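Local atomic coordinates of flavin reductase domain protein, FMN-binding (Shewanella baltica, PDB entry 3HMZ), a protein that binds flavin mononucleotide and probably acts as an NAD(P)-linked oxidoreductase. Residues Tyr23-His28 and Ala157-Gln162; Ala119-Pro124 and Glu153-Trp158; Gly128-Leu133 and Gly167-Asp172. All blocks are in the same frame, centred on the assembly; numbering follows the deposited sequence. Where two conformers were deposited one is given.

Contact 1 (Tyr23-His28 and Ala157-Gln162); sequences YRLLNH and AWADTQ
L25 sets its two terminal methyls on two alanines of strand 149-160, where a loop packs on the curled antiparallel sheet of the FMN-binding flavin reductase-like fold. L25 CD1 lies 4.0 Å from A157 CB, and L25 CD2 lies 4.1 Å from A159 CB. Because A157 and A159 are alternate residues of an extended strand, both methyls project from the same side of it, and the forked end of one leucine spans the pair. CG is anti to the carbonyl carbon of L25 (chi1 -63°), and with chi2 at 170° the fork is carried out toward the strand. Between the alanines the leucine meets backbone: L25 CD1 is 4.2 Å from W158 O, while the CB of W158 points away from the loop.

The side-chain contact is apolar, methyl on methyl, with one carbonyl oxygen at its edge. The backbones stay well apart, 8.4 Å between the CA atoms of L25 and A159, with the short alanine side chains admitting the bulkier leucine. All three residues are buried.

Farther along the loop, N27 and H28 bond to the second subunit. The segment 23-28 belongs to the loop between strands 14-16 and 32-38, and its residues 23-25 have helical backbone angles. L25 also reaches A131 and L133 of strand 131-138, the antiparallel neighbour of 149-160, and F164 of strand 164-165.

Contact 2 (Ala119-Pro124 and Glu153-Trp158); sequences AGHDLP and EVIGAW
A119 brings its CB to the indole of W158, 3.6 Å from CZ2, beside a classic beta bulge in strand 149-160: I155 and G156 both face A134 of the neighbouring strand 131-138. The segment 119-124 is irregular loop between strands 115-116 and 125-126, lying across the bulged part of the antiparallel sheet.

After G120 the chain presents H121, which has the most surface buried here. CG stands anti to the carbonyl carbon (chi1 -67°), and the imidazole extends between I155 and W158. H121 CE1 is 3.8 Å from I155 CD1, which arrives at the ring edge, near the plane; the two side chains pass alongside one another, running opposite ways. On the W158 side, H121 NE2 lies 3.7 Å from W158 CH2, at the edge of the indole. The planes are turned by 77° and the centroids stand 5.8 Å apart, an oblique pairing that is neither a stack nor a T-shape. One face of the same indole is backed by G156 C, 3.5 Å above its plane, where the strand's own backbone packs against the ring.

D122, the centre of an inverse gamma turn, makes a salt bridge to R37. L123 then turns inward to M79 and V81 of strand 79-84.

A water bridges loop and strand, lying in the imidazole plane at the edge of the ring: its oxygen is 2.9 Å from H121 NE2, and it donates to I155 O at 3.2 Å.

Contact 3 (Gly128-Leu133 and Gly167-Asp172); sequences GCSAWL and GHWHFD. With EDO (1,2-ethanediol), chain E.
S130 and A131 meet the far end of the W169 indole, where the six-membered ring carries CZ3 and CH2. The contact packs the start of strand 131-138, in the main antiparallel sheet, against strand 168-169 of the small two-stranded sheet. S130 OG lies at the ring edge, near its plane, 3.4 Å from W169 CH2. S130 CB follows in the plane, 3.9 Å from W169 CZ3. The methyl of A131 comes in obliquely, with its CB 4.2 Å from W169 CH2.

The serine hydroxyl sits between its backbone N and carbonyl carbon (chi1 59°), the rotamer that puts OG beside the indole. W169 CB itself does not point at the strand; CG is anti to the carbonyl carbon (chi1 -72°), and chi2 of 100° turns the long axis of the indole so that its end reaches S130. F171, two residues on, supports the ring from one face, with F171 CZ 3.2 Å above the W169 indole plane and offset toward the rim. H28 and F164 add edge-to-face partners, and Y190 of the second subunit packs on W169 as well.

At the outer end of the first segment, G128 N donates to O2 of an ethanediol at 2.9 Å. That molecule is probably from the crystallisation liquor.

Although an oxygen is the atom nearest W169, the contact with the ring carbons is not a hydrogen bond. The polar needs are met by other residues, S130 OG pairing with V84 O and W169 NE1 with R24 O. The chemistry thus implies van der Waals packing around a buried hydroxyl and a buried indole N-H, each already provided with a partner.

Overall arrangement
Strand 149-160 ties the three contacts together. Contacts 1 and 2 share A157 and W158 of it, with centres about 14 Å apart, and strand 131-138 of contact 3 is its antiparallel neighbour. The backbone evidence is D160 N to S130 O and W132 N to W158 O, 2.8 and 2.9 Å, both probable hydrogen bonds. Contacts 1 and 3 lie side by side, their centres about 4 Å apart, and a further probable bond joins R24 NH1 to G167 O at 2.8 Å. Both touch the second subunit, whereas contact 2, its centre about 16 Å from that of contact 3, does not. All three lie away from the annotated flavin-binding residues and are structural packing.

Contact 1 (Tyr23-His28 and Ala157-Gln162)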
loop_
_atom_site.group_PDB
_atom_site.type_symbol
_atom_site.label_atom_id
_atom_site.label_comp_id
_atom_site.label_asym_id
_atom_site.label_seq_id
_atom_site.Cartn_x
_atom_site.Cartn_y
_atom_site.Cartn_z
ATOM N N TYR A 23 -10.477 -6.355 -4.052
ATOM C CA TYR A 23 -9.352 -5.959 -3.151
ATOM C C TYR A 23 -7.992 -6.447 -3.688
ATOM O O TYR A 23 -6.955 -5.812 -3.452
ATOM C CB TYR A 23 -9.549 -6.468 -1.718
ATOM C CG TYR A 23 -9.281 -7.938 -1.573
ATOM C CD1 TYR A 23 -10.241 -8.906 -1.900
ATOM C CD2 TYR A 23 -8.039 -8.383 -1.156
ATOM C CE1 TYR A 23 -9.952 -10.258 -1.833
ATOM C CE2 TYR A 23 -7.752 -9.728 -1.080
ATOM C CZ TYR A 23 -8.712 -10.669 -1.400
ATOM O OH TYR A 23 -8.412 -12.012 -1.341
ATOM N N ARG A 24 -8.008 -7.553 -4.436
ATOM C CA ARG A 24 -6.754 -8.113 -4.971
ATOM C C ARG A 24 -6.063 -7.191 -5.981
ATOM O O ARG A 24 -4.862 -7.270 -6.187
ATOM C CB ARG A 24 -6.987 -9.468 -5.593
ATOM C CG ARG A 24 -7.414 -10.491 -4.560
ATOM C CD ARG A 24 -7.532 -11.808 -5.170
ATOM N NE ARG A 24 -8.031 -12.809 -4.228
ATOM C CZ ARG A 24 -8.251 -14.069 -4.562
ATOM N NH1 ARG A 24 -8.082 -14.477 -5.809
ATOM N NH2 ARG A 24 -8.704 -14.916 -3.645
ATOM N N LEU A 25 -6.844 -6.289 -6.582
ATOM C CA LEU A 25 -6.312 -5.340 -7.534
ATOM C C LEU A 25 -5.304 -4.383 -6.863
ATOM O O LEU A 25 -4.477 -3.775 -7.548
ATOM C CB LEU A 25 -7.449 -4.541 -8.196
ATOM C CG LEU A 25 -8.420 -5.408 -9.012
ATOM C CD1 LEU A 25 -9.666 -4.605 -9.455
ATOM C CD2 LEU A 25 -7.740 -6.073 -10.225
ATOM N N LEU A 26 -5.429 -4.181 -5.542
ATOM C CA LEU A 26 -4.576 -3.263 -4.812
ATOM C C LEU A 26 -3.686 -3.943 -3.780
ATOM O O LEU A 26 -2.967 -3.260 -3.067
ATOM C CB LEU A 26 -5.430 -2.211 -4.097
ATOM C CG LEU A 26 -6.330 -1.365 -4.979
ATOM C CD1 LEU A 26 -7.141 -0.388 -4.152
ATOM C CD2 LEU A 26 -5.532 -0.634 -6.082
ATOM N N ASN A 27 -3.786 -5.269 -3.645
ATOM C CA ASN A 27 -3.160 -5.956 -2.508
ATOM C C ASN A 27 -1.640 -5.857 -2.462
ATOM O O ASN A 27 -1.062 -5.783 -1.375
ATOM C CB ASN A 27 -3.634 -7.401 -2.430
ATOM C CG ASN A 27 -4.149 -7.782 -1.072
ATOM O OD1 ASN A 27 -4.658 -6.953 -0.345
ATOM N ND2 ASN A 27 -4.090 -9.060 -0.764
ATOM N N HIS A 28 -1.034 -5.793 -3.650
ATOM C CA HIS A 28 0.398 -5.661 -3.797
ATOM C C HIS A 28 0.913 -4.211 -3.609
ATOM O O HIS A 28 2.106 -3.949 -3.763
ATOM C CB HIS A 28 0.861 -6.249 -5.119
ATOM C CG HIS A 28 0.302 -5.566 -6.315
ATOM N ND1 HIS A 28 -1.055 -5.452 -6.550
ATOM C CD2 HIS A 28 0.924 -5.043 -7.390
ATOM C CE1 HIS A 28 -1.236 -4.821 -7.699
ATOM N NE2 HIS A 28 -0.049 -4.552 -8.226
ATOM N N ALA A 157 -15.641 -3.006 -10.250
ATOM C CA ALA A 157 -14.230 -3.259 -10.515
ATOM C C ALA A 157 -14.078 -3.953 -11.843
ATOM O O ALA A 157 -14.922 -4.796 -12.215
ATOM C CB ALA A 157 -13.626 -4.069 -9.377
ATOM N N TRP A 158 -13.013 -3.599 -12.577
ATOM C CA TRP A 158 -12.741 -4.140 -13.912
ATOM C C TRP A 158 -11.239 -4.204 -14.105
ATOM O O TRP A 158 -10.495 -3.486 -13.450
ATOM C CB TRP A 158 -13.347 -3.238 -15.023
ATOM C CG TRP A 158 -14.788 -2.913 -14.824
ATOM C CD1 TRP A 158 -15.856 -3.583 -15.353
ATOM C CD2 TRP A 158 -15.338 -1.893 -13.984
ATOM N NE1 TRP A 158 -17.031 -3.015 -14.958
ATOM C CE2 TRP A 158 -16.755 -1.963 -14.120
ATOM C CE3 TRP A 158 -14.791 -0.898 -13.178
ATOM C CZ2 TRP A 158 -17.613 -1.079 -13.445
ATOM C CZ3 TRP A 158 -15.650 -0.001 -12.529
ATOM C CH2 TRP A 158 -17.052 -0.113 -12.662
ATOM N N ALA A 159 -10.790 -5.049 -15.012
ATOM C CA ALA A 159 -9.387 -5.139 -15.331
ATOM C C ALA A 159 -9.121 -5.674 -16.714
ATOM O O ALA A 159 -9.946 -6.396 -17.293
ATOM C CB ALA A 159 -8.648 -6.014 -14.249
ATOM N N ASP A 160 -7.933 -5.340 -17.205
ATOM C CA ASP A 160 -7.398 -5.865 -18.468
ATOM C C ASP A 160 -7.085 -7.339 -18.247
ATOM O O ASP A 160 -6.176 -7.670 -17.473
ATOM C CB ASP A 160 -6.156 -5.037 -18.819
ATOM C CG ASP A 160 -5.412 -5.519 -19.997
ATOM O OD1 ASP A 160 -5.671 -6.608 -20.531
ATOM O OD2 ASP A 160 -4.503 -4.741 -20.377
ATOM N N THR A 161 -7.771 -8.204 -18.992
ATOM C CA THR A 161 -7.623 -9.631 -18.795
ATOM C C THR A 161 -6.260 -10.189 -19.154
ATOM O O THR A 161 -5.961 -11.307 -18.770
ATOM C CB THR A 161 -8.684 -10.425 -19.556
ATOM O OG1 THR A 161 -8.586 -10.156 -20.959
ATOM C CG2 THR A 161 -10.119 -10.082 -19.034
ATOM N N GLN A 162 -5.460 -9.459 -19.922
ATOM C CA GLN A 162 -4.083 -9.928 -20.161
ATOM C C GLN A 162 -3.209 -9.856 -18.895
ATOM O O GLN A 162 -2.236 -10.632 -18.774
ATOM C CB GLN A 162 -3.411 -9.113 -21.237
ATOM C CG GLN A 162 -2.117 -9.768 -21.702
ATOM C CD GLN A 162 -1.523 -9.108 -22.906
ATOM O OE1 GLN A 162 -1.578 -7.885 -23.059
ATOM N NE2 GLN A 162 -0.903 -9.943 -23.789
#

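Contact 2 (Ala119-Pro124 and Glu153-Trp158)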
loop_
_atom_site.group_PDB
_atom_site.type_symbol
_atom_site.label_atom_id
_atom_site.label_comp_id
_atom_site.label_asym_id
_atom_site.label_seq_id
_atom_site.Cartn_x
_atom_site.Cartn_y
_atom_site.Cartn_z
ATOM N N ALA A 119 -19.789 1.445 -17.651
ATOM C CA ALA A 119 -20.878 0.918 -16.800
ATOM C C ALA A 119 -21.941 1.941 -16.314
ATOM O O ALA A 119 -22.430 1.810 -15.192
ATOM C CB ALA A 119 -20.245 0.147 -15.615
ATOM N N GLY A 120 -22.293 2.935 -17.137
ATOM C CA GLY A 120 -23.242 4.013 -16.760
ATOM C C GLY A 120 -22.863 4.985 -15.616
ATOM O O GLY A 120 -23.691 5.796 -15.193
ATOM N N HIS A 121 -21.628 4.933 -15.124
ATOM C CA HIS A 121 -21.138 5.818 -14.063
ATOM C C HIS A 121 -20.877 7.204 -14.637
ATOM O O HIS A 121 -20.471 7.330 -15.801
ATOM C CB HIS A 121 -19.803 5.251 -13.516
ATOM C CG HIS A 121 -19.968 3.955 -12.789
ATOM N ND1 HIS A 121 -20.454 3.906 -11.505
ATOM C CD2 HIS A 121 -19.806 2.669 -13.177
ATOM C CE1 HIS A 121 -20.532 2.643 -11.114
ATOM N NE2 HIS A 121 -20.167 1.871 -12.118
ATOM N N ASP A 122 -21.048 8.236 -13.834
ATOM C CA ASP A 122 -20.738 9.585 -14.256
ATOM C C ASP A 122 -19.330 9.868 -13.780
ATOM O O ASP A 122 -19.072 10.790 -13.007
ATOM C CB ASP A 122 -21.755 10.561 -13.663
ATOM C CG ASP A 122 -21.633 11.953 -14.240
ATOM O OD1 ASP A 122 -21.118 12.122 -15.372
ATOM O OD2 ASP A 122 -22.056 12.894 -13.533
ATOM N N LEU A 123 -18.402 9.040 -14.279
ATOM C CA LEU A 123 -17.024 9.068 -13.859
ATOM C C LEU A 123 -16.034 8.931 -14.999
ATOM O O LEU A 123 -16.308 8.236 -15.958
ATOM C CB LEU A 123 -16.729 7.901 -12.891
ATOM C CG LEU A 123 -17.308 8.013 -11.477
ATOM C CD1 LEU A 123 -17.295 6.684 -10.720
ATOM C CD2 LEU A 123 -16.642 9.152 -10.728
ATOM N N PRO A 124 -14.859 9.557 -14.840
ATOM C CA PRO A 124 -13.779 9.391 -15.810
ATOM C C PRO A 124 -12.858 8.234 -15.416
ATOM O O PRO A 124 -12.422 8.157 -14.257
ATOM C CB PRO A 124 -13.021 10.706 -15.702
ATOM C CG PRO A 124 -13.198 11.129 -14.261
ATOM C CD PRO A 124 -14.482 10.541 -13.801
ATOM N N GLU A 153 -16.473 2.949 -0.434
ATOM C CA GLU A 153 -16.920 1.627 -0.821
ATOM C C GLU A 153 -16.604 1.459 -2.315
ATOM O O GLU A 153 -16.806 2.372 -3.116
ATOM C CB GLU A 153 -18.410 1.430 -0.541
ATOM C CG GLU A 153 -19.065 0.244 -1.214
ATOM C CD GLU A 153 -20.329 -0.221 -0.461
ATOM O OE1 GLU A 153 -20.895 0.587 0.346
ATOM O OE2 GLU A 153 -20.690 -1.402 -0.627
ATOM N N VAL A 154 -16.103 0.290 -2.674
ATOM C CA VAL A 154 -15.832 -0.035 -4.091
ATOM C C VAL A 154 -17.144 -0.655 -4.589
ATOM O O VAL A 154 -17.629 -1.678 -4.042
ATOM C CB VAL A 154 -14.665 -0.999 -4.229
ATOM C CG1 VAL A 154 -14.562 -1.484 -5.674
ATOM C CG2 VAL A 154 -13.372 -0.320 -3.741
ATOM N N ILE A 155 -17.748 -0.005 -5.579
ATOM C CA ILE A 155 -19.029 -0.418 -6.155
ATOM C C ILE A 155 -18.949 -1.108 -7.500
ATOM O O ILE A 155 -19.961 -1.580 -8.018
ATOM C CB ILE A 155 -20.034 0.796 -6.203
ATOM C CG1 ILE A 155 -19.547 1.905 -7.141
ATOM C CG2 ILE A 155 -20.244 1.340 -4.751
ATOM C CD1 ILE A 155 -20.552 3.089 -7.321
ATOM N N GLY A 156 -17.756 -1.125 -8.097
ATOM C CA GLY A 156 -17.539 -1.790 -9.346
ATOM C C GLY A 156 -16.047 -1.929 -9.565
ATOM O O GLY A 156 -15.280 -1.081 -9.076
ATOM N N ALA A 157 -15.641 -3.006 -10.250
ATOM C CA ALA A 157 -14.230 -3.259 -10.515
ATOM C C ALA A 157 -14.078 -3.953 -11.843
ATOM O O ALA A 157 -14.922 -4.796 -12.215
ATOM C CB ALA A 157 -13.626 -4.069 -9.377
ATOM N N TRP A 158 -13.013 -3.599 -12.577
ATOM C CA TRP A 158 -12.741 -4.140 -13.912
ATOM C C TRP A 158 -11.239 -4.204 -14.105
ATOM O O TRP A 158 -10.495 -3.486 -13.450
ATOM C CB TRP A 158 -13.347 -3.238 -15.023
ATOM C CG TRP A 158 -14.788 -2.913 -14.824
ATOM C CD1 TRP A 158 -15.856 -3.583 -15.353
ATOM C CD2 TRP A 158 -15.338 -1.893 -13.984
ATOM N NE1 TRP A 158 -17.031 -3.015 -14.958
ATOM C CE2 TRP A 158 -16.755 -1.963 -14.120
ATOM C CE3 TRP A 158 -14.791 -0.898 -13.178
ATOM C CZ2 TRP A 158 -17.613 -1.079 -13.445
ATOM C CZ3 TRP A 158 -15.650 -0.001 -12.529
ATOM C CH2 TRP A 158 -17.052 -0.113 -12.662
HETATM O O HOH W 1 -20.585 -0.813 -11.113
#

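Contact 3 (Gly128-Leu133 and Gly167-Asp172)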
loop_
_atom_site.group_PDB
_atom_site.type_symbol
_atom_site.label_atom_id
_atom_site.label_comp_id
_atom_site.label_asym_id
_atom_site.label_seq_id
_atom_site.Cartn_x
_atom_site.Cartn_y
_atom_site.Cartn_z
ATOM N N GLY A 128 -5.633 2.770 -20.667
ATOM C CA GLY A 128 -4.309 2.183 -20.620
ATOM C C GLY A 128 -3.927 1.553 -19.297
ATOM O O GLY A 128 -2.906 0.867 -19.208
ATOM N N CYS A 129 -4.710 1.805 -18.238
ATOM C CA CYS A 129 -4.415 1.218 -16.931
ATOM C C CYS A 129 -4.731 -0.279 -16.990
ATOM O O CYS A 129 -5.345 -0.770 -17.955
ATOM C CB CYS A 129 -5.267 1.878 -15.861
ATOM S SG CYS A 129 -4.864 3.638 -15.662
ATOM N N SER A 130 -4.267 -0.998 -15.978
ATOM C CA SER A 130 -4.536 -2.427 -15.884
ATOM C C SER A 130 -5.846 -2.761 -15.168
ATOM O O SER A 130 -6.373 -3.845 -15.364
ATOM C CB SER A 130 -3.377 -3.160 -15.231
ATOM O OG SER A 130 -3.153 -2.657 -13.947
ATOM N N ALA A 131 -6.307 -1.868 -14.294
ATOM C CA ALA A 131 -7.474 -2.145 -13.472
ATOM C C ALA A 131 -8.076 -0.851 -12.991
ATOM O O ALA A 131 -7.361 0.159 -12.859
ATOM C CB ALA A 131 -7.046 -3.019 -12.248
ATOM N N TRP A 132 -9.395 -0.888 -12.743
ATOM C CA TRP A 132 -10.168 0.262 -12.317
ATOM C C TRP A 132 -11.176 -0.160 -11.252
ATOM O O TRP A 132 -11.788 -1.225 -11.373
ATOM C CB TRP A 132 -10.952 0.858 -13.476
ATOM C CG TRP A 132 -10.152 1.203 -14.704
ATOM C CD1 TRP A 132 -9.688 2.436 -15.050
ATOM C CD2 TRP A 132 -9.764 0.313 -15.757
ATOM N NE1 TRP A 132 -8.996 2.369 -16.237
ATOM C CE2 TRP A 132 -9.021 1.072 -16.686
ATOM C CE3 TRP A 132 -9.926 -1.048 -15.979
ATOM C CZ2 TRP A 132 -8.496 0.514 -17.825
ATOM C CZ3 TRP A 132 -9.416 -1.602 -17.099
ATOM C CH2 TRP A 132 -8.699 -0.821 -18.015
ATOM N N LEU A 133 -11.342 0.691 -10.239
ATOM C CA LEU A 133 -12.274 0.493 -9.158
ATOM C C LEU A 133 -13.129 1.764 -9.018
ATOM O O LEU A 133 -12.587 2.847 -8.735
ATOM C CB LEU A 133 -11.531 0.202 -7.855
ATOM C CG LEU A 133 -10.587 -1.022 -7.821
ATOM C CD1 LEU A 133 -9.169 -0.733 -8.332
ATOM C CD2 LEU A 133 -10.500 -1.594 -6.380
ATOM N N GLY A 167 -9.521 -13.514 -10.854
ATOM C CA GLY A 167 -9.095 -13.162 -9.515
ATOM C C GLY A 167 -7.621 -13.095 -9.207
ATOM O O GLY A 167 -7.276 -12.988 -8.040
ATOM N N HIS A 168 -6.754 -13.197 -10.209
ATOM C CA HIS A 168 -5.310 -13.145 -9.993
ATOM C C HIS A 168 -4.580 -12.303 -11.022
ATOM O O HIS A 168 -4.962 -12.229 -12.183
ATOM C CB HIS A 168 -4.702 -14.550 -10.025
ATOM C CG HIS A 168 -5.273 -15.464 -8.983
ATOM N ND1 HIS A 168 -4.746 -15.564 -7.719
ATOM C CD2 HIS A 168 -6.387 -16.234 -8.991
ATOM C CE1 HIS A 168 -5.488 -16.400 -7.002
ATOM N NE2 HIS A 168 -6.496 -16.820 -7.753
ATOM N N TRP A 169 -3.510 -11.685 -10.556
ATOM C CA TRP A 169 -2.591 -10.990 -11.414
ATOM C C TRP A 169 -1.756 -12.013 -12.153
ATOM O O TRP A 169 -1.497 -13.117 -11.627
ATOM C CB TRP A 169 -1.662 -10.060 -10.620
ATOM C CG TRP A 169 -2.337 -8.851 -10.094
ATOM C CD1 TRP A 169 -2.784 -8.659 -8.848
ATOM C CD2 TRP A 169 -2.657 -7.658 -10.830
ATOM N NE1 TRP A 169 -3.322 -7.396 -8.709
ATOM C CE2 TRP A 169 -3.293 -6.771 -9.930
ATOM C CE3 TRP A 169 -2.489 -7.266 -12.156
ATOM C CZ2 TRP A 169 -3.710 -5.502 -10.300
ATOM C CZ3 TRP A 169 -2.932 -5.994 -12.533
ATOM C CH2 TRP A 169 -3.512 -5.129 -11.596
ATOM N N HIS A 170 -1.315 -11.627 -13.347
ATOM C CA HIS A 170 -0.487 -12.479 -14.208
ATOM C C HIS A 170 0.650 -11.656 -14.786
ATOM O O HIS A 170 0.920 -11.706 -15.961
ATOM C CB HIS A 170 -1.365 -13.118 -15.278
ATOM C CG HIS A 170 -2.317 -14.127 -14.735
ATOM N ND1 HIS A 170 -1.903 -15.389 -14.374
ATOM C CD2 HIS A 170 -3.634 -14.062 -14.451
ATOM C CE1 HIS A 170 -2.935 -16.059 -13.897
ATOM N NE2 HIS A 170 -3.988 -15.265 -13.910
ATOM N N PHE A 171 1.332 -10.894 -13.917
ATOM C CA PHE A 171 2.438 -10.036 -14.407
ATOM C C PHE A 171 3.553 -10.827 -15.108
ATOM O O PHE A 171 4.179 -10.321 -16.072
ATOM C CB PHE A 171 3.034 -9.216 -13.261
ATOM C CG PHE A 171 2.111 -8.227 -12.686
ATOM C CD1 PHE A 171 1.684 -7.130 -13.441
ATOM C CD2 PHE A 171 1.714 -8.300 -11.349
ATOM C CE1 PHE A 171 0.855 -6.175 -12.862
ATOM C CE2 PHE A 171 0.905 -7.351 -10.804
ATOM C CZ PHE A 171 0.477 -6.286 -11.550
ATOM N N ASP A 172 3.759 -12.062 -14.626
ATOM C CA ASP A 172 4.824 -12.893 -15.175
ATOM C C ASP A 172 4.608 -13.237 -16.645
ATOM O O ASP A 172 5.594 -13.328 -17.384
ATOM C CB ASP A 172 5.084 -14.153 -14.326
ATOM C CG ASP A 172 3.883 -15.092 -14.257
ATOM O OD1 ASP A 172 2.729 -14.617 -14.261
ATOM O OD2 ASP A 172 4.096 -16.312 -14.157
HETATM C C1 EDO E . -9.907 0.687 -22.651
HETATM O O1 EDO E . -11.215 1.284 -22.565
HETATM C C2 EDO E . -8.988 1.420 -21.699
HETATM O O2 EDO E . -7.634 0.990 -21.725
#